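Local coordinates for glycoside hydrolase family protein (Novosphingobium sp. PP1Y, PDB 6Q2F) that probably hydrolyses terminal alpha-L-rhamnose from glycosides, as a glycoside hydrolase of the alpha-L-rhamnosidase type, at residues Glu903-Ile917 / Pro953-Arg967. Numbering follows the deposited sequence.
Sequences EIYYLVNQQEAAQSI and PLHLDGDEAVFVVFR
Asp957 O is gripped from opposite faces of its carbonyl plane, by Asn909 ND2 at 2.9 Å and by Glu960 N, which closes the type II turn 957-960. Two antiparallel strand pairs of a curled, all-antiparallel beta sheet, consistent with a beta-sandwich, 903-908 with 961-967 and 915-917 with 953-956, are joined on one side by this turn and on the other by the loop 909-914. Asn909 ties its own loop to the turn: with CG anti to the backbone N (chi1 167°) the amide reaches Asp957 O, and the same ND2 also donates to Ala913 O at 3.2 Å. Gln915 NE2 reaches that oxygen from the other face. Gly958 lies so close to Glu912 O, with its CA 3.2 Å from that oxygen, that a CB would collide with it.

On the face with Ile904 and Val908, Phe963 presents one ring face to Tyr906, whose CD1 sits 3.3 Å from Phe963 CZ, offset toward the rim, with the planes at 35°. Ile904 CG2 meets the edge of the same ring at CD2, and helix 712-726 packs against Phe963. Were Phe963 an alanine, Tyr906 and Ile904 would probably lose their shared neighbour and a gap would open next to that helix. On the other face Tyr905 CD1 meets Phe966 CE1, while Leu907, bridging the two strand pairs, brings its CD1 to 3.5 Å from Leu954 CD1.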
ATOM      1  N   GLU A 903     -26.383 -15.735  -2.864  1.00 26.20           N
ATOM      2  CA  GLU A 903     -25.247 -15.068  -3.480  1.00 23.70           C
ATOM      3  C   GLU A 903     -25.489 -13.567  -3.555  1.00 33.16           C
ATOM      4  O   GLU A 903     -26.628 -13.112  -3.666  1.00 32.49           O
ATOM      5  CB  GLU A 903     -25.011 -15.588  -4.899  1.00 22.95           C
ATOM      6  CG  GLU A 903     -25.250 -17.062  -5.033  1.00 27.00           C
ATOM      7  CD  GLU A 903     -24.353 -17.839  -4.111  1.00 33.93           C
ATOM      8  OE1 GLU A 903     -23.130 -17.574  -4.135  1.00 32.57           O
ATOM      9  OE2 GLU A 903     -24.865 -18.688  -3.360  1.00 38.49           O
ATOM     10  N   ILE A 904     -24.400 -12.808  -3.509  1.00 28.60           N
ATOM     11  CA  ILE A 904     -24.418 -11.380  -3.782  1.00 25.98           C
ATOM     12  C   ILE A 904     -23.303 -11.102  -4.774  1.00 24.52           C
ATOM     13  O   ILE A 904     -22.139 -11.390  -4.484  1.00 29.49           O
ATOM     14  CB  ILE A 904     -24.215 -10.544  -2.515  1.00 32.53           C
ATOM     15  CG1 ILE A 904     -25.314 -10.831  -1.497  1.00 29.22           C
ATOM     16  CG2 ILE A 904     -24.163  -9.059  -2.880  1.00 29.09           C
ATOM     17  CD1 ILE A 904     -24.941 -10.300  -0.126  1.00 30.77           C
ATOM     18  N   TYR A 905     -23.657 -10.584  -5.954  1.00 24.90           N
ATOM     19  CA  TYR A 905     -22.669 -10.110  -6.912  1.00 23.43           C
ATOM     20  C   TYR A 905     -22.636  -8.597  -6.892  1.00 31.89           C
ATOM     21  O   TYR A 905     -23.680  -7.946  -6.872  1.00 32.93           O
ATOM     22  CB  TYR A 905     -22.964 -10.604  -8.331  1.00 24.65           C
ATOM     23  CG  TYR A 905     -22.703 -12.067  -8.532  1.00 31.29           C
ATOM     24  CD1 TYR A 905     -23.660 -13.006  -8.167  1.00 33.11           C
ATOM     25  CD2 TYR A 905     -21.517 -12.519  -9.096  1.00 25.52           C
ATOM     26  CE1 TYR A 905     -23.453 -14.361  -8.348  1.00 32.53           C
ATOM     27  CE2 TYR A 905     -21.297 -13.890  -9.277  1.00 28.92           C
ATOM     28  CZ  TYR A 905     -22.279 -14.798  -8.905  1.00 28.40           C
ATOM     29  OH  TYR A 905     -22.105 -16.150  -9.077  1.00 33.78           O
ATOM     30  N   TYR A 906     -21.430  -8.048  -6.857  1.00 29.57           N
ATOM     31  CA  TYR A 906     -21.207  -6.615  -6.945  1.00 26.18           C
ATOM     32  C   TYR A 906     -20.578  -6.338  -8.293  1.00 27.76           C
ATOM     33  O   TYR A 906     -19.551  -6.930  -8.614  1.00 31.56           O
ATOM     34  CB  TYR A 906     -20.283  -6.141  -5.821  1.00 25.48           C
ATOM     35  CG  TYR A 906     -20.000  -4.653  -5.803  1.00 27.62           C
ATOM     36  CD1 TYR A 906     -21.023  -3.724  -5.650  1.00 31.91           C
ATOM     37  CD2 TYR A 906     -18.707  -4.177  -5.922  1.00 24.69           C
ATOM     38  CE1 TYR A 906     -20.759  -2.352  -5.607  1.00 28.31           C
ATOM     39  CE2 TYR A 906     -18.436  -2.818  -5.884  1.00 26.30           C
ATOM     40  CZ  TYR A 906     -19.452  -1.917  -5.715  1.00 24.51           C
ATOM     41  OH  TYR A 906     -19.141  -0.565  -5.668  1.00 26.01           O
ATOM     42  N   LEU A 907     -21.186  -5.433  -9.064  1.00 25.64           N
ATOM     43  CA  LEU A 907     -20.737  -5.080 -10.406  1.00 29.74           C
ATOM     44  C   LEU A 907     -20.455  -3.582 -10.485  1.00 33.82           C
ATOM     45  O   LEU A 907     -21.216  -2.767  -9.943  1.00 30.79           O
ATOM     46  CB  LEU A 907     -21.794  -5.432 -11.458  1.00 29.91           C
ATOM     47  CG  LEU A 907     -22.442  -6.822 -11.488  1.00 31.80           C
ATOM     48  CD1 LEU A 907     -23.305  -6.978 -12.745  1.00 32.33           C
ATOM     49  CD2 LEU A 907     -21.383  -7.897 -11.462  1.00 28.40           C
ATOM     50  N   VAL A 908     -19.390  -3.206 -11.198  1.00 31.73           N
ATOM     51  CA  VAL A 908     -19.088  -1.795 -11.436  1.00 29.99           C
ATOM     52  C   VAL A 908     -18.803  -1.596 -12.913  1.00 35.35           C
ATOM     53  O   VAL A 908     -17.855  -2.184 -13.446  1.00 32.00           O
ATOM     54  CB  VAL A 908     -17.898  -1.299 -10.611  1.00 28.61           C
ATOM     55  CG1 VAL A 908     -17.717   0.224 -10.859  1.00 29.23           C
ATOM     56  CG2 VAL A 908     -18.121  -1.611  -9.147  1.00 24.35           C
ATOM     57  N   ASN A 909     -19.602  -0.751 -13.565  1.00 33.99           N
ATOM     58  CA  ASN A 909     -19.336  -0.352 -14.943  1.00 33.36           C
ATOM     59  C   ASN A 909     -18.264   0.727 -14.915  1.00 39.18           C
ATOM     60  O   ASN A 909     -18.547   1.908 -14.707  1.00 38.25           O
ATOM     61  CB  ASN A 909     -20.605   0.140 -15.631  1.00 31.18           C
ATOM     62  CG  ASN A 909     -20.316   0.855 -16.930  1.00 38.00           C
ATOM     63  OD1 ASN A 909     -19.365   0.528 -17.628  1.00 35.94           O
ATOM     64  ND2 ASN A 909     -21.149   1.846 -17.269  1.00 40.11           N
ATOM     65  N   GLN A 910     -17.017   0.322 -15.144  1.00 37.08           N
ATOM     66  CA  GLN A 910     -15.903   1.263 -15.089  1.00 39.69           C
ATOM     67  C   GLN A 910     -15.762   2.071 -16.370  1.00 41.82           C
ATOM     68  O   GLN A 910     -14.668   2.154 -16.941  1.00 42.12           O
ATOM     69  CB  GLN A 910     -14.597   0.532 -14.814  1.00 36.82           C
ATOM     70  CG  GLN A 910     -14.546  -0.080 -13.452  1.00 40.24           C
ATOM     71  CD  GLN A 910     -13.230  -0.792 -13.201  1.00 43.76           C
ATOM     72  OE1 GLN A 910     -12.504  -1.146 -14.128  1.00 45.06           O
ATOM     73  NE2 GLN A 910     -12.899  -0.963 -11.934  1.00 33.85           N
ATOM     74  N   GLN A 911     -16.855   2.647 -16.824  1.00 37.48           N
ATOM     75  CA  GLN A 911     -16.814   3.450 -18.018  1.00 42.75           C
ATOM     76  C   GLN A 911     -17.801   4.582 -17.939  1.00 43.17           C
ATOM     77  O   GLN A 911     -18.833   4.436 -17.343  1.00 42.65           O
ATOM     78  CB  GLN A 911     -17.137   2.599 -19.232  1.00 38.80           C
ATOM     79  CG  GLN A 911     -15.982   1.787 -19.762  1.00 43.32           C
ATOM     80  CD  GLN A 911     -15.851   0.423 -19.122  1.00 49.67           C
ATOM     81  OE1 GLN A 911     -16.744  -0.047 -18.460  1.00 41.92           O
ATOM     82  NE2 GLN A 911     -14.727  -0.192 -19.318  1.00 44.54           N
ATOM     83  N   GLU A 912     -17.485   5.707 -18.557  1.00 44.61           N
ATOM     84  CA  GLU A 912     -18.446   6.803 -18.607  1.00 45.59           C
ATOM     85  C   GLU A 912     -19.676   6.429 -19.425  1.00 41.99           C
ATOM     86  O   GLU A 912     -20.783   6.868 -19.098  1.00 43.66           O
ATOM     87  CB  GLU A 912     -17.794   8.071 -19.160  1.00 52.90           C
ATOM     88  CG  GLU A 912     -16.959   8.807 -18.115  1.00 60.26           C
ATOM     89  CD  GLU A 912     -16.141   9.943 -18.694  1.00 61.03           C
ATOM     90  OE1 GLU A 912     -15.281   9.679 -19.558  1.00 64.03           O
ATOM     91  OE2 GLU A 912     -16.369  11.100 -18.278  1.00 63.82           O
ATOM     92  N   ALA A 913     -19.515   5.617 -20.466  1.00 42.16           N
ATOM     93  CA  ALA A 913     -20.641   5.238 -21.315  1.00 46.92           C
ATOM     94  C   ALA A 913     -21.523   4.198 -20.632  1.00 46.44           C
ATOM     95  O   ALA A 913     -21.034   3.182 -20.131  1.00 50.50           O
ATOM     96  CB  ALA A 913     -20.152   4.689 -22.654  1.00 41.47           C
ATOM     97  N   ALA A 914     -22.826   4.458 -20.629  1.00 38.64           N
ATOM     98  CA  ALA A 914     -23.792   3.475 -20.173  1.00 40.15           C
ATOM     99  C   ALA A 914     -23.653   2.186 -20.979  1.00 42.86           C
ATOM    100  O   ALA A 914     -23.234   2.196 -22.138  1.00 41.68           O
ATOM    101  CB  ALA A 914     -25.216   4.017 -20.313  1.00 33.71           C
ATOM    102  N   GLN A 915     -24.000   1.065 -20.349  1.00 41.91           N
ATOM    103  CA  GLN A 915     -23.969  -0.242 -20.989  1.00 36.52           C
ATOM    104  C   GLN A 915     -25.305  -0.939 -20.797  1.00 38.50           C
ATOM    105  O   GLN A 915     -25.933  -0.829 -19.738  1.00 38.53           O
ATOM    106  CB  GLN A 915     -22.840  -1.128 -20.417  1.00 41.25           C
ATOM    107  CG  GLN A 915     -21.478  -0.448 -20.384  1.00 44.69           C
ATOM    108  CD  GLN A 915     -20.940  -0.189 -21.778  1.00 50.62           C
ATOM    109  OE1 GLN A 915     -20.984  -1.059 -22.646  1.00 50.71           O
ATOM    110  NE2 GLN A 915     -20.435   1.023 -22.002  1.00 51.20           N
ATOM    111  N   SER A 916     -25.727  -1.659 -21.834  1.00 39.63           N
ATOM    112  CA  SER A 916     -26.863  -2.572 -21.798  1.00 41.14           C
ATOM    113  C   SER A 916     -26.303  -3.958 -22.070  1.00 37.36           C
ATOM    114  O   SER A 916     -25.943  -4.266 -23.208  1.00 47.58           O
ATOM    115  CB  SER A 916     -27.923  -2.206 -22.843  1.00 34.62           C
ATOM    116  OG  SER A 916     -28.610  -1.025 -22.480  1.00 56.13           O
ATOM    117  N   ILE A 917     -26.214  -4.788 -21.036  1.00 35.21           N
ATOM    118  CA  ILE A 917     -25.567  -6.083 -21.177  1.00 38.70           C
ATOM    119  C   ILE A 917     -26.560  -7.194 -20.866  1.00 41.99           C
ATOM    120  O   ILE A 917     -27.641  -6.970 -20.323  1.00 36.01           O
ATOM    121  CB  ILE A 917     -24.330  -6.218 -20.271  1.00 36.65           C
ATOM    122  CG1 ILE A 917     -24.750  -6.160 -18.801  1.00 31.03           C
ATOM    123  CG2 ILE A 917     -23.304  -5.138 -20.588  1.00 41.31           C
ATOM    124  CD1 ILE A 917     -23.580  -6.377 -17.806  1.00 30.23           C
ATOM    125  N   PRO A 953     -30.746  -9.356 -17.897  1.00 34.83           N
ATOM    126  CA  PRO A 953     -30.457  -8.191 -18.725  1.00 35.05           C
ATOM    127  C   PRO A 953     -30.251  -6.998 -17.794  1.00 34.99           C
ATOM    128  O   PRO A 953     -31.073  -6.744 -16.966  1.00 41.53           O
ATOM    129  CB  PRO A 953     -31.704  -8.027 -19.558  1.00 36.48           C
ATOM    130  CG  PRO A 953     -32.763  -8.682 -18.786  1.00 39.96           C
ATOM    131  CD  PRO A 953     -32.127  -9.802 -18.045  1.00 40.11           C
ATOM    132  N   LEU A 954     -29.156  -6.294 -17.941  1.00 33.83           N
ATOM    133  CA  LEU A 954     -28.835  -5.183 -17.057  1.00 37.09           C
ATOM    134  C   LEU A 954     -28.584  -3.932 -17.872  1.00 36.90           C
ATOM    135  O   LEU A 954     -27.913  -3.975 -18.908  1.00 45.21           O
ATOM    136  CB  LEU A 954     -27.593  -5.466 -16.202  1.00 35.58           C
ATOM    137  CG  LEU A 954     -27.718  -6.462 -15.056  1.00 40.02           C
ATOM    138  CD1 LEU A 954     -26.391  -6.517 -14.344  1.00 47.38           C
ATOM    139  CD2 LEU A 954     -28.815  -6.039 -14.095  1.00 39.42           C
ATOM    140  N   HIS A 955     -29.115  -2.822 -17.392  1.00 37.37           N
ATOM    141  CA  HIS A 955     -28.681  -1.521 -17.861  1.00 38.08           C
ATOM    142  C   HIS A 955     -27.823  -0.918 -16.769  1.00 40.21           C
ATOM    143  O   HIS A 955     -28.231  -0.880 -15.606  1.00 47.88           O
ATOM    144  CB  HIS A 955     -29.844  -0.584 -18.180  1.00 36.49           C
ATOM    145  CG  HIS A 955     -29.383   0.778 -18.584  1.00 49.61           C
ATOM    146  ND1 HIS A 955     -29.020   1.080 -19.878  1.00 49.56           N
ATOM    147  CD2 HIS A 955     -29.149   1.895 -17.853  1.00 46.79           C
ATOM    148  CE1 HIS A 955     -28.627   2.340 -19.936  1.00 58.36           C
ATOM    149  NE2 HIS A 955     -28.692   2.856 -18.721  1.00 54.06           N
ATOM    150  N   LEU A 956     -26.642  -0.458 -17.138  1.00 38.97           N
ATOM    151  CA  LEU A 956     -25.738   0.174 -16.193  1.00 40.49           C
ATOM    152  C   LEU A 956     -25.447   1.586 -16.678  1.00 39.61           C
ATOM    153  O   LEU A 956     -24.961   1.769 -17.797  1.00 35.27           O
ATOM    154  CB  LEU A 956     -24.453  -0.644 -16.053  1.00 40.11           C
ATOM    155  CG  LEU A 956     -24.641  -1.988 -15.343  1.00 35.43           C
ATOM    156  CD1 LEU A 956     -23.349  -2.811 -15.366  1.00 37.21           C
ATOM    157  CD2 LEU A 956     -25.100  -1.749 -13.914  1.00 35.40           C
ATOM    158  N   ASP A 957     -25.772   2.578 -15.856  1.00 35.93           N
ATOM    159  CA  ASP A 957     -25.347   3.930 -16.177  1.00 38.46           C
ATOM    160  C   ASP A 957     -23.823   3.998 -16.127  1.00 42.10           C
ATOM    161  O   ASP A 957     -23.153   3.114 -15.575  1.00 45.39           O
ATOM    162  CB  ASP A 957     -25.948   4.944 -15.201  1.00 41.00           C
ATOM    163  CG  ASP A 957     -27.460   4.930 -15.192  1.00 45.77           C
ATOM    164  OD1 ASP A 957     -28.057   4.838 -16.294  1.00 48.15           O
ATOM    165  OD2 ASP A 957     -28.046   5.016 -14.088  1.00 45.85           O
ATOM    166  N   GLY A 958     -23.272   5.058 -16.712  1.00 36.67           N
ATOM    167  CA  GLY A 958     -21.845   5.282 -16.575  1.00 40.16           C
ATOM    168  C   GLY A 958     -21.426   5.287 -15.113  1.00 38.10           C
ATOM    169  O   GLY A 958     -22.069   5.936 -14.282  1.00 37.27           O
ATOM    170  N   ASP A 959     -20.380   4.535 -14.779  1.00 32.29           N
ATOM    171  CA  ASP A 959     -19.880   4.427 -13.407  1.00 39.45           C
ATOM    172  C   ASP A 959     -20.923   3.872 -12.438  1.00 39.80           C
ATOM    173  O   ASP A 959     -20.763   3.991 -11.220  1.00 36.29           O
ATOM    174  CB  ASP A 959     -19.361   5.771 -12.876  1.00 38.14           C
ATOM    175  CG  ASP A 959     -18.174   6.295 -13.652  1.00 46.52           C
ATOM    176  OD1 ASP A 959     -17.386   5.487 -14.184  1.00 49.13           O
ATOM    177  OD2 ASP A 959     -18.018   7.537 -13.714  1.00 55.57           O
ATOM    178  N   GLU A 960     -22.005   3.272 -12.923  1.00 37.52           N
ATOM    179  CA  GLU A 960     -22.950   2.688 -11.987  1.00 37.89           C
ATOM    180  C   GLU A 960     -22.338   1.474 -11.296  1.00 40.54           C
ATOM    181  O   GLU A 960     -21.625   0.669 -11.908  1.00 30.67           O
ATOM    182  CB  GLU A 960     -24.254   2.275 -12.665  1.00 34.33           C
ATOM    183  CG  GLU A 960     -25.281   1.773 -11.638  1.00 37.47           C
ATOM    184  CD  GLU A 960     -26.632   1.462 -12.248  1.00 48.06           C
ATOM    185  OE1 GLU A 960     -26.815   1.762 -13.441  1.00 50.57           O
ATOM    186  OE2 GLU A 960     -27.494   0.912 -11.532  1.00 46.00           O
ATOM    187  N   ALA A 961     -22.617   1.365 -10.007  1.00 30.39           N
ATOM    188  CA  ALA A 961     -22.313   0.210  -9.194  1.00 27.41           C
ATOM    189  C   ALA A 961     -23.625  -0.342  -8.673  1.00 30.46           C
ATOM    190  O   ALA A 961     -24.494   0.422  -8.256  1.00 36.66           O
ATOM    191  CB  ALA A 961     -21.390   0.590  -8.025  1.00 23.99           C
ATOM    192  N   VAL A 962     -23.773  -1.665  -8.672  1.00 30.83           N
ATOM    193  CA  VAL A 962     -25.041  -2.243  -8.258  1.00 34.09           C
ATOM    194  C   VAL A 962     -24.808  -3.641  -7.725  1.00 30.84           C
ATOM    195  O   VAL A 962     -23.857  -4.325  -8.108  1.00 28.50           O
ATOM    196  CB  VAL A 962     -26.060  -2.245  -9.423  1.00 39.70           C
ATOM    197  CG1 VAL A 962     -25.725  -3.342 -10.437  1.00 34.06           C
ATOM    198  CG2 VAL A 962     -27.488  -2.376  -8.895  1.00 33.82           C
ATOM    199  N   PHE A 963     -25.688  -4.063  -6.831  1.00 30.15           N
ATOM    200  CA  PHE A 963     -25.650  -5.410  -6.305  1.00 29.08           C
ATOM    201  C   PHE A 963     -26.736  -6.231  -6.986  1.00 34.24           C
ATOM    202  O   PHE A 963     -27.893  -5.800  -7.063  1.00 31.27           O
ATOM    203  CB  PHE A 963     -25.825  -5.377  -4.787  1.00 22.71           C
ATOM    204  CG  PHE A 963     -24.664  -4.741  -4.061  1.00 28.92           C
ATOM    205  CD1 PHE A 963     -24.606  -3.363  -3.876  1.00 25.60           C
ATOM    206  CD2 PHE A 963     -23.629  -5.523  -3.576  1.00 28.90           C
ATOM    207  CE1 PHE A 963     -23.529  -2.774  -3.211  1.00 27.39           C
ATOM    208  CE2 PHE A 963     -22.546  -4.953  -2.901  1.00 23.09           C
ATOM    209  CZ  PHE A 963     -22.495  -3.581  -2.715  1.00 30.49           C
ATOM    210  N   VAL A 964     -26.348  -7.375  -7.532  1.00 30.11           N
ATOM    211  CA  VAL A 964     -27.295  -8.354  -8.057  1.00 28.59           C
ATOM    212  C   VAL A 964     -27.351  -9.459  -7.013  1.00 32.48           C
ATOM    213  O   VAL A 964     -26.370 -10.175  -6.782  1.00 29.87           O
ATOM    214  CB  VAL A 964     -26.899  -8.864  -9.447  1.00 27.14           C
ATOM    215  CG1 VAL A 964     -28.037  -9.711 -10.070  1.00 27.93           C
ATOM    216  CG2 VAL A 964     -26.601  -7.687 -10.367  1.00 26.15           C
ATOM    217  N   VAL A 965     -28.481  -9.558  -6.333  1.00 32.80           N
ATOM    218  CA  VAL A 965     -28.625 -10.364  -5.129  1.00 32.85           C
ATOM    219  C   VAL A 965     -29.465 -11.590  -5.459  1.00 34.79           C
ATOM    220  O   VAL A 965     -30.562 -11.466  -6.018  1.00 32.81           O
ATOM    221  CB  VAL A 965     -29.265  -9.527  -4.007  1.00 28.96           C
ATOM    222  CG1 VAL A 965     -29.532 -10.386  -2.796  1.00 27.53           C
ATOM    223  CG2 VAL A 965     -28.339  -8.372  -3.665  1.00 24.57           C
ATOM    224  N   PHE A 966     -28.952 -12.769  -5.100  1.00 27.74           N
ATOM    225  CA  PHE A 966     -29.606 -14.058  -5.363  1.00 30.88           C
ATOM    226  C   PHE A 966     -29.893 -14.737  -4.032  1.00 31.79           C
ATOM    227  O   PHE A 966     -29.153 -15.629  -3.611  1.00 30.01           O
ATOM    228  CB  PHE A 966     -28.747 -14.930  -6.205  1.00 27.84           C
ATOM    229  CG  PHE A 966     -28.479 -14.400  -7.573  1.00 27.26           C
ATOM    230  CD1 PHE A 966     -27.458 -13.490  -7.797  1.00 30.09           C
ATOM    231  CD2 PHE A 966     -29.234 -14.840  -8.646  1.00 32.54           C
ATOM    232  CE1 PHE A 966     -27.204 -13.030  -9.070  1.00 29.41           C
ATOM    233  CE2 PHE A 966     -28.981 -14.379  -9.913  1.00 34.23           C
ATOM    234  CZ  PHE A 966     -27.974 -13.476 -10.127  1.00 28.81           C
ATOM    235  N   ARG A 967     -30.984 -14.348  -3.385  1.00 27.06           N
ATOM    236  CA  ARG A 967     -31.282 -14.926  -2.085  1.00 32.19           C
ATOM    237  C   ARG A 967     -32.694 -15.482  -2.012  1.00 33.95           C
ATOM    238  O   ARG A 967     -32.925 -16.496  -1.343  1.00 35.45           O
ATOM    239  CB  ARG A 967     -31.087 -13.896  -0.971  1.00 29.48           C
ATOM    240  CG  ARG A 967     -29.632 -13.529  -0.749  1.00 29.31           C
ATOM    241  CD  ARG A 967     -29.526 -12.253   0.085  1.00 41.74           C
ATOM    242  NE  ARG A 967     -29.163 -12.528   1.462  1.00 50.48           N
ATOM    243  CZ  ARG A 967     -30.020 -12.479   2.465  1.00 42.26           C
ATOM    244  NH1 ARG A 967     -31.287 -12.159   2.239  1.00 52.25           N
ATOM    245  NH2 ARG A 967     -29.607 -12.742   3.689  1.00 36.64           N
TER